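Local structure of phospho-2-dehydro-3-deoxyheptonate aldolase/chorismate mutase (Thermus thermophilus, 2D8D) at residues L20-L23 / S24-G27; Q31-G34 / R35-E39; E51-L54 / A55-T58. The protein probably converts chorismate to prephenate through this helical mutase domain, one part of a longer chain that is likely also to carry 3-deoxy-7-phosphoheptulonate synthase activity. All coordinates share one frame; numbering follows the deposited sequence.

Contact 1 of 3, residues L20-L23 / S24-G27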
loop_
_atom_site.group_PDB
_atom_site.type_symbol
_atom_site.label_atom_id
_atom_site.label_comp_id
_atom_site.label_asym_id
_atom_site.label_seq_id
_atom_site.Cartn_x
_atom_site.Cartn_y
_atom_site.Cartn_z
ATOM N N LEU B 20 4.019 -0.146 -5.447
ATOM C CA LEU B 20 5.368 -0.513 -5.021
ATOM C C LEU B 20 6.270 0.722 -5.013
ATOM O O LEU B 20 7.060 0.927 -4.089
ATOM C CB LEU B 20 5.955 -1.578 -5.953
ATOM C CG LEU B 20 7.425 -1.957 -5.722
ATOM C CD1 LEU B 20 7.634 -2.524 -4.320
ATOM C CD2 LEU B 20 7.843 -2.971 -6.780
ATOM N N ARG B 21 6.148 1.551 -6.045
ATOM C CA ARG B 21 6.950 2.762 -6.134
ATOM C C ARG B 21 6.617 3.720 -4.990
ATOM O O ARG B 21 7.517 4.287 -4.370
ATOM C CB ARG B 21 6.710 3.464 -7.472
ATOM C CG ARG B 21 7.628 4.657 -7.707
ATOM C CD ARG B 21 7.340 5.346 -9.033
ATOM N NE ARG B 21 6.068 6.067 -9.020
ATOM C CZ ARG B 21 5.825 7.140 -8.273
ATOM N NH1 ARG B 21 6.768 7.622 -7.474
ATOM N NH2 ARG B 21 4.639 7.730 -8.322
ATOM N N LEU B 22 5.328 3.897 -4.716
ATOM C CA LEU B 22 4.895 4.795 -3.650
ATOM C C LEU B 22 5.286 4.285 -2.271
ATOM O O LEU B 22 5.685 5.066 -1.407
ATOM C CB LEU B 22 3.384 5.024 -3.726
ATOM C CG LEU B 22 2.942 6.118 -4.708
ATOM C CD1 LEU B 22 3.388 7.475 -4.186
ATOM C CD2 LEU B 22 3.525 5.864 -6.089
ATOM N N LEU B 23 5.163 2.980 -2.055
ATOM C CA LEU B 23 5.553 2.402 -0.778
ATOM C C LEU B 23 7.047 2.619 -0.571
ATOM O O LEU B 23 7.489 2.954 0.530
ATOM C CB LEU B 23 5.251 0.905 -0.749
ATOM C CG LEU B 23 3.796 0.479 -0.575
ATOM C CD1 LEU B 23 3.695 -1.026 -0.733
ATOM C CD2 LEU B 23 3.281 0.910 0.794
ATOM N N SER B 24 7.826 2.427 -1.632
ATOM C CA SER B 24 9.270 2.596 -1.540
ATOM C C SER B 24 9.629 4.053 -1.268
ATOM O O SER B 24 10.545 4.338 -0.498
ATOM C CB SER B 24 9.947 2.091 -2.819
ATOM O OG SER B 24 9.744 0.692 -2.974
ATOM N N GLU B 25 8.902 4.972 -1.894
ATOM C CA GLU B 25 9.140 6.391 -1.677
ATOM C C GLU B 25 8.836 6.721 -0.216
ATOM O O GLU B 25 9.588 7.455 0.435
ATOM C CB GLU B 25 8.244 7.227 -2.586
ATOM C CG GLU B 25 8.558 8.710 -2.542
ATOM C CD GLU B 25 7.662 9.527 -3.444
ATOM O OE1 GLU B 25 7.040 8.945 -4.356
ATOM O OE2 GLU B 25 7.591 10.759 -3.250
ATOM N N ARG B 26 7.732 6.179 0.294
ATOM C CA ARG B 26 7.348 6.411 1.682
ATOM C C ARG B 26 8.446 5.860 2.584
ATOM O O ARG B 26 8.785 6.457 3.609
ATOM C CB ARG B 26 6.025 5.711 2.010
ATOM C CG ARG B 26 5.427 6.146 3.334
ATOM C CD ARG B 26 4.172 5.365 3.685
ATOM N NE ARG B 26 3.473 5.987 4.803
ATOM C CZ ARG B 26 3.864 5.918 6.072
ATOM N NH1 ARG B 26 4.951 5.237 6.409
ATOM N NH2 ARG B 26 3.177 6.560 7.007
ATOM N N GLY B 27 8.991 4.715 2.198
ATOM C CA GLY B 27 10.047 4.105 2.978
ATOM C C GLY B 27 11.269 4.995 3.084
ATOM O O GLY B 27 11.858 5.130 4.161
#

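Contact 2 of 3, residues Q31-G34 / R35-E39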
loop_
_atom_site.group_PDB
_atom_site.type_symbol
_atom_site.label_atom_id
_atom_site.label_comp_id
_atom_site.label_asym_id
_atom_site.label_seq_id
_atom_site.Cartn_x
_atom_site.Cartn_y
_atom_site.Cartn_z
ATOM N N GLN B 31 12.779 6.760 6.454
ATOM C CA GLN B 31 14.174 6.486 6.789
ATOM C C GLN B 31 14.850 7.807 7.142
ATOM O O GLN B 31 15.633 7.891 8.089
ATOM C CB GLN B 31 14.909 5.865 5.602
ATOM C CG GLN B 31 14.565 4.421 5.313
ATOM C CD GLN B 31 15.403 3.862 4.182
ATOM O OE1 GLN B 31 15.365 4.367 3.061
ATOM N NE2 GLN B 31 16.173 2.819 4.473
ATOM N N GLU B 32 14.544 8.840 6.365
ATOM C CA GLU B 32 15.123 10.155 6.591
ATOM C C GLU B 32 14.648 10.717 7.926
ATOM O O GLU B 32 15.431 11.305 8.676
ATOM C CB GLU B 32 14.739 11.101 5.454
ATOM C CG GLU B 32 15.729 12.227 5.236
ATOM C CD GLU B 32 15.372 13.083 4.043
ATOM O OE1 GLU B 32 14.903 12.519 3.032
ATOM O OE2 GLU B 32 15.573 14.311 4.112
ATOM N N ILE B 33 13.363 10.548 8.220
ATOM C CA ILE B 33 12.814 11.026 9.482
ATOM C C ILE B 33 13.495 10.281 10.630
ATOM O O ILE B 33 13.889 10.884 11.629
ATOM C CB ILE B 33 11.286 10.788 9.553
ATOM C CG1 ILE B 33 10.567 11.718 8.569
ATOM C CG2 ILE B 33 10.790 11.000 10.977
ATOM C CD1 ILE B 33 9.095 11.398 8.377
ATOM N N GLY B 34 13.648 8.971 10.470
ATOM C CA GLY B 34 14.274 8.158 11.499
ATOM C C GLY B 34 15.695 8.571 11.827
ATOM O O GLY B 34 16.089 8.566 12.994
ATOM N N ARG B 35 16.467 8.924 10.803
ATOM C CA ARG B 35 17.848 9.346 10.997
ATOM C C ARG B 35 17.876 10.644 11.796
ATOM O O ARG B 35 18.716 10.823 12.680
ATOM C CB ARG B 35 18.536 9.537 9.643
ATOM C CG ARG B 35 18.765 8.245 8.871
ATOM C CD ARG B 35 19.995 7.504 9.370
ATOM N NE ARG B 35 21.235 8.139 8.926
ATOM C CZ ARG B 35 21.676 8.128 7.670
ATOM N NH1 ARG B 35 20.984 7.508 6.725
ATOM N NH2 ARG B 35 22.813 8.736 7.358
ATOM N N LEU B 36 16.953 11.550 11.493
ATOM C CA LEU B 36 16.883 12.816 12.211
ATOM C C LEU B 36 16.473 12.590 13.660
ATOM O O LEU B 36 17.022 13.213 14.570
ATOM C CB LEU B 36 15.892 13.766 11.536
ATOM C CG LEU B 36 16.367 14.367 10.211
ATOM C CD1 LEU B 36 15.241 15.159 9.572
ATOM C CD2 LEU B 36 17.580 15.253 10.451
ATOM N N GLN B 37 15.511 11.701 13.879
ATOM C CA GLN B 37 15.062 11.420 15.233
ATOM C C GLN B 37 16.195 10.824 16.058
ATOM O O GLN B 37 16.373 11.180 17.220
ATOM C CB GLN B 37 13.856 10.481 15.201
ATOM C CG GLN B 37 12.634 11.137 14.569
ATOM C CD GLN B 37 11.478 10.186 14.383
ATOM O OE1 GLN B 37 11.665 9.043 13.982
ATOM N NE2 GLN B 37 10.267 10.663 14.656
ATOM N N THR B 38 16.971 9.932 15.455
ATOM C CA THR B 38 18.089 9.320 16.161
ATOM C C THR B 38 19.116 10.364 16.582
ATOM O O THR B 38 19.574 10.365 17.724
ATOM C CB THR B 38 18.783 8.252 15.291
ATOM O OG1 THR B 38 17.919 7.118 15.158
ATOM C CG2 THR B 38 20.102 7.815 15.924
ATOM N N GLU B 39 19.474 11.261 15.671
ATOM C CA GLU B 39 20.464 12.283 15.988
ATOM C C GLU B 39 19.942 13.307 16.991
ATOM O O GLU B 39 20.716 13.881 17.757
ATOM C CB GLU B 39 20.928 12.997 14.715
ATOM C CG GLU B 39 22.222 13.778 14.907
ATOM C CD GLU B 39 22.734 14.404 13.625
ATOM O OE1 GLU B 39 22.867 13.680 12.616
ATOM O OE2 GLU B 39 23.011 15.623 13.629
#

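Contact 3 of 3, residues E51-L54 / A55-T58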
loop_
_atom_site.group_PDB
_atom_site.type_symbol
_atom_site.label_atom_id
_atom_site.label_comp_id
_atom_site.label_asym_id
_atom_site.label_seq_id
_atom_site.Cartn_x
_atom_site.Cartn_y
_atom_site.Cartn_z
ATOM N N GLU B 51 -2.250 7.675 14.592
ATOM C CA GLU B 51 -3.694 7.832 14.673
ATOM C C GLU B 51 -4.182 9.011 13.831
ATOM O O GLU B 51 -5.273 8.970 13.260
ATOM C CB GLU B 51 -4.112 8.003 16.134
ATOM C CG GLU B 51 -4.081 6.702 16.922
ATOM C CD GLU B 51 -4.208 6.908 18.418
ATOM O OE1 GLU B 51 -4.933 7.832 18.838
ATOM O OE2 GLU B 51 -3.592 6.131 19.177
ATOM N N GLU B 52 -3.380 10.065 13.749
ATOM C CA GLU B 52 -3.763 11.218 12.945
ATOM C C GLU B 52 -3.777 10.843 11.468
ATOM O O GLU B 52 -4.670 11.256 10.731
ATOM C CB GLU B 52 -2.813 12.383 13.211
ATOM C CG GLU B 52 -2.877 12.827 14.661
ATOM C CD GLU B 52 -1.909 13.933 14.998
ATOM O OE1 GLU B 52 -0.794 13.942 14.439
ATOM O OE2 GLU B 52 -2.263 14.783 15.843
ATOM N N MET B 53 -2.806 10.047 11.029
ATOM C CA MET B 53 -2.772 9.628 9.631
ATOM C C MET B 53 -3.969 8.721 9.337
ATOM O O MET B 53 -4.633 8.866 8.309
ATOM C CB MET B 53 -1.456 8.905 9.316
ATOM C CG MET B 53 -0.240 9.823 9.413
ATOM S SD MET B 53 1.316 9.079 8.887
ATOM C CE MET B 53 1.627 7.958 10.230
ATOM N N LEU B 54 -4.255 7.796 10.246
ATOM C CA LEU B 54 -5.383 6.892 10.055
ATOM C C LEU B 54 -6.693 7.672 10.003
ATOM O O LEU B 54 -7.615 7.306 9.271
ATOM C CB LEU B 54 -5.440 5.859 11.182
ATOM C CG LEU B 54 -4.298 4.841 11.227
ATOM C CD1 LEU B 54 -4.448 3.976 12.462
ATOM C CD2 LEU B 54 -4.305 3.983 9.968
ATOM N N ALA B 55 -6.765 8.756 10.772
ATOM C CA ALA B 55 -7.967 9.577 10.813
ATOM C C ALA B 55 -8.258 10.269 9.486
ATOM O O ALA B 55 -9.385 10.208 8.995
ATOM C CB ALA B 55 -7.867 10.608 11.934
ATOM N N TYR B 56 -7.272 10.931 8.886
ATOM C CA TYR B 56 -7.580 11.591 7.626
ATOM C C TYR B 56 -7.722 10.607 6.471
ATOM O O TYR B 56 -8.482 10.859 5.539
ATOM C CB TYR B 56 -6.581 12.725 7.289
ATOM C CG TYR B 56 -5.137 12.360 6.996
ATOM C CD1 TYR B 56 -4.115 12.759 7.859
ATOM C CD2 TYR B 56 -4.785 11.679 5.830
ATOM C CE1 TYR B 56 -2.779 12.493 7.569
ATOM C CE2 TYR B 56 -3.450 11.406 5.534
ATOM C CZ TYR B 56 -2.455 11.815 6.408
ATOM O OH TYR B 56 -1.138 11.518 6.136
ATOM N N LEU B 57 -7.029 9.474 6.536
ATOM C CA LEU B 57 -7.137 8.488 5.467
ATOM C C LEU B 57 -8.518 7.845 5.481
ATOM O O LEU B 57 -9.102 7.598 4.423
ATOM C CB LEU B 57 -6.040 7.429 5.606
ATOM C CG LEU B 57 -4.635 7.973 5.321
ATOM C CD1 LEU B 57 -3.585 6.962 5.757
ATOM C CD2 LEU B 57 -4.500 8.302 3.837
ATOM N N THR B 58 -9.057 7.578 6.664
ATOM C CA THR B 58 -10.388 6.988 6.719
ATOM C C THR B 58 -11.427 8.041 6.334
ATOM O O THR B 58 -12.409 7.734 5.666
ATOM C CB THR B 58 -10.708 6.416 8.113
ATOM O OG1 THR B 58 -10.519 7.428 9.104
ATOM C CG2 THR B 58 -9.807 5.232 8.421
#

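Contact 1 of 3, residues L20-L23 / S24-G27
The guanidinium of Arg21 and the carboxylate of Glu25 meet one helical turn apart, their planes turned 37° against each other. The acid approaches obliquely: OE1 of Glu25 stands 3.4 Å from NH1 of Arg21, a salt bridge whose hydrogen bond is weak, with an N-H...O angle of only 132°. One face of the guanidinium is overlain by CD2 of Leu22, which lies 3.1 Å above the plane and toward its rim. The arginine chain sets out with CG anti to its amide nitrogen and then bends at chi3, which brings its head round alongside the extended glutamate. Leu22 also flanks the acid, through CD1 near OE1 of Glu25.

Below this surface pair lies a buried turn of helix 4-40, the long first helix of the all-helical AroQ-type chorismate mutase fold, where it packs against both its own chain and the second subunit. Its regular i to i+4 bonds include Arg26 N to Leu22 O and Gly27 N to Leu23 O. At Leu20 the carbonyl is gripped twice: Ser24 N reaches Leu20 O at 3.0 Å and Ser24 OG donates to the same Leu20 O at 2.9 Å, the two donors arriving from opposite faces of the carbonyl plane. The hydroxyl gets there because OG sits beside the backbone N and opposite the carbonyl carbon (chi1 -64°). Gly63 O of the second subunit is a weak second acceptor for the same hydroxyl. With an alanine here, Leu20 O would probably keep only the amide of its two donors, and the weak link to Gly63 O would be lost. Arg26 runs on, extended to NE, and hydrogen-bonds OD1 of Asn16 of the second subunit.

Contact 2 of 3, residues Q31-G34 / R35-E39
Ile33 and Gln37, one turn apart, run next to each other in a common direction on the tightly packed flank of this turn. The methyl CG2 of Ile33 is set against the amide, 3.6 Å from CD of Gln37, with OE1 and NE2 of that residue at nearly equal range, so the branch meets the amide at its centre rather than at one end. Gln37 presents the group by swinging CG over beside its own backbone N (chi1 -66°) and then running straight, which also leaves CG of Gln37 3.2 Å from Ile33 O. The glutamine further touches Leu42, His44 and Glu85 of its own chain, while Ile33 packs on Leu8 of the second subunit.

Gly34, also buried, offers no side chain, and its carbonyl takes two hydrogen bonds: from Thr38 N, 2.9 Å from Gly34 O, and from NE2 of His44. Here the C-terminal part of helix 4-40 in the AroQ-type chorismate mutase fold is joined to the loop leading to helix 47-60. The hydroxyl OG1 of Thr38 lies 3.2 Å from Gly34 O as well.

The other flank is looser and partly exposed; Arg35 and Glu32 lie at solvent. Arg35, bent at both chi2 and chi3, rests its CG 3.2 Å from Gln31 O, while the guanidinium turns off from the preceding turn. Glu32, whose side chain starts away from the following turn, packs on Leu8 of the second subunit, and its carbonyl oxygen meets CG of Leu36 at 3.6 Å. Leu36 itself is partly exposed, with Arg4 of the second subunit packed against it.

Contact 3 of 3, residues E51-L54 / A55-T58
Tyr56 folds back over Met53, one turn earlier on the same helix. Its CG occupies the crowded position between backbone N and carbonyl carbon (chi1 66°), and that choice lays the ring along the helix surface instead of out from it. CA of Met53 then sits over a ring face, 4.0 Å from the Tyr56 centroid and 28° off the normal, a CH-pi contact, and Met53 O lies 3.6 Å above the ring plane of Tyr56. Beside the ring runs the methionine chain, whose CG comes 3.8 Å from Tyr56 OH before the chain bends at chi3.

Thr58 has a similar first torsion (54°), which places OG1 2.9 Å from Leu54 O and 3.0 Å from Ala55 O. CG of Leu57 lies 3.1 Å from Met53 O.

The phenol is hydrogen-bonded to Asp13 and Asn16 of the second subunit, and its ring forms a cation-pi pair with Arg17 of that subunit. Met53, Leu54 and Leu57 pack on helix 67-84, so helix 47-60 is held between helix 67-84 of its own chain and the second subunit, as in the intertwined helical dimer of AroQ-type chorismate mutases.

How the contacts relate
From the N terminus, helix 4-40 carries contact 1 and then contact 2, whose centres lie about 17 Å apart; after the connecting loop, helix 47-60 carries contact 3. Each contact joins neighbouring turns of one helix, so none closes a long loop, and the three follow in series without nesting or crossing. Contacts 1 and 3 lie on opposite sides of the chain's centre yet touch: NH2 of Arg26 packs 3.7 Å from SD of Met53. Contacts 2 and 3 do not touch, with nearest atoms about 8 Å apart. Contacts 1 and 3 both lean on helix 67-84, and all three reach the second subunit.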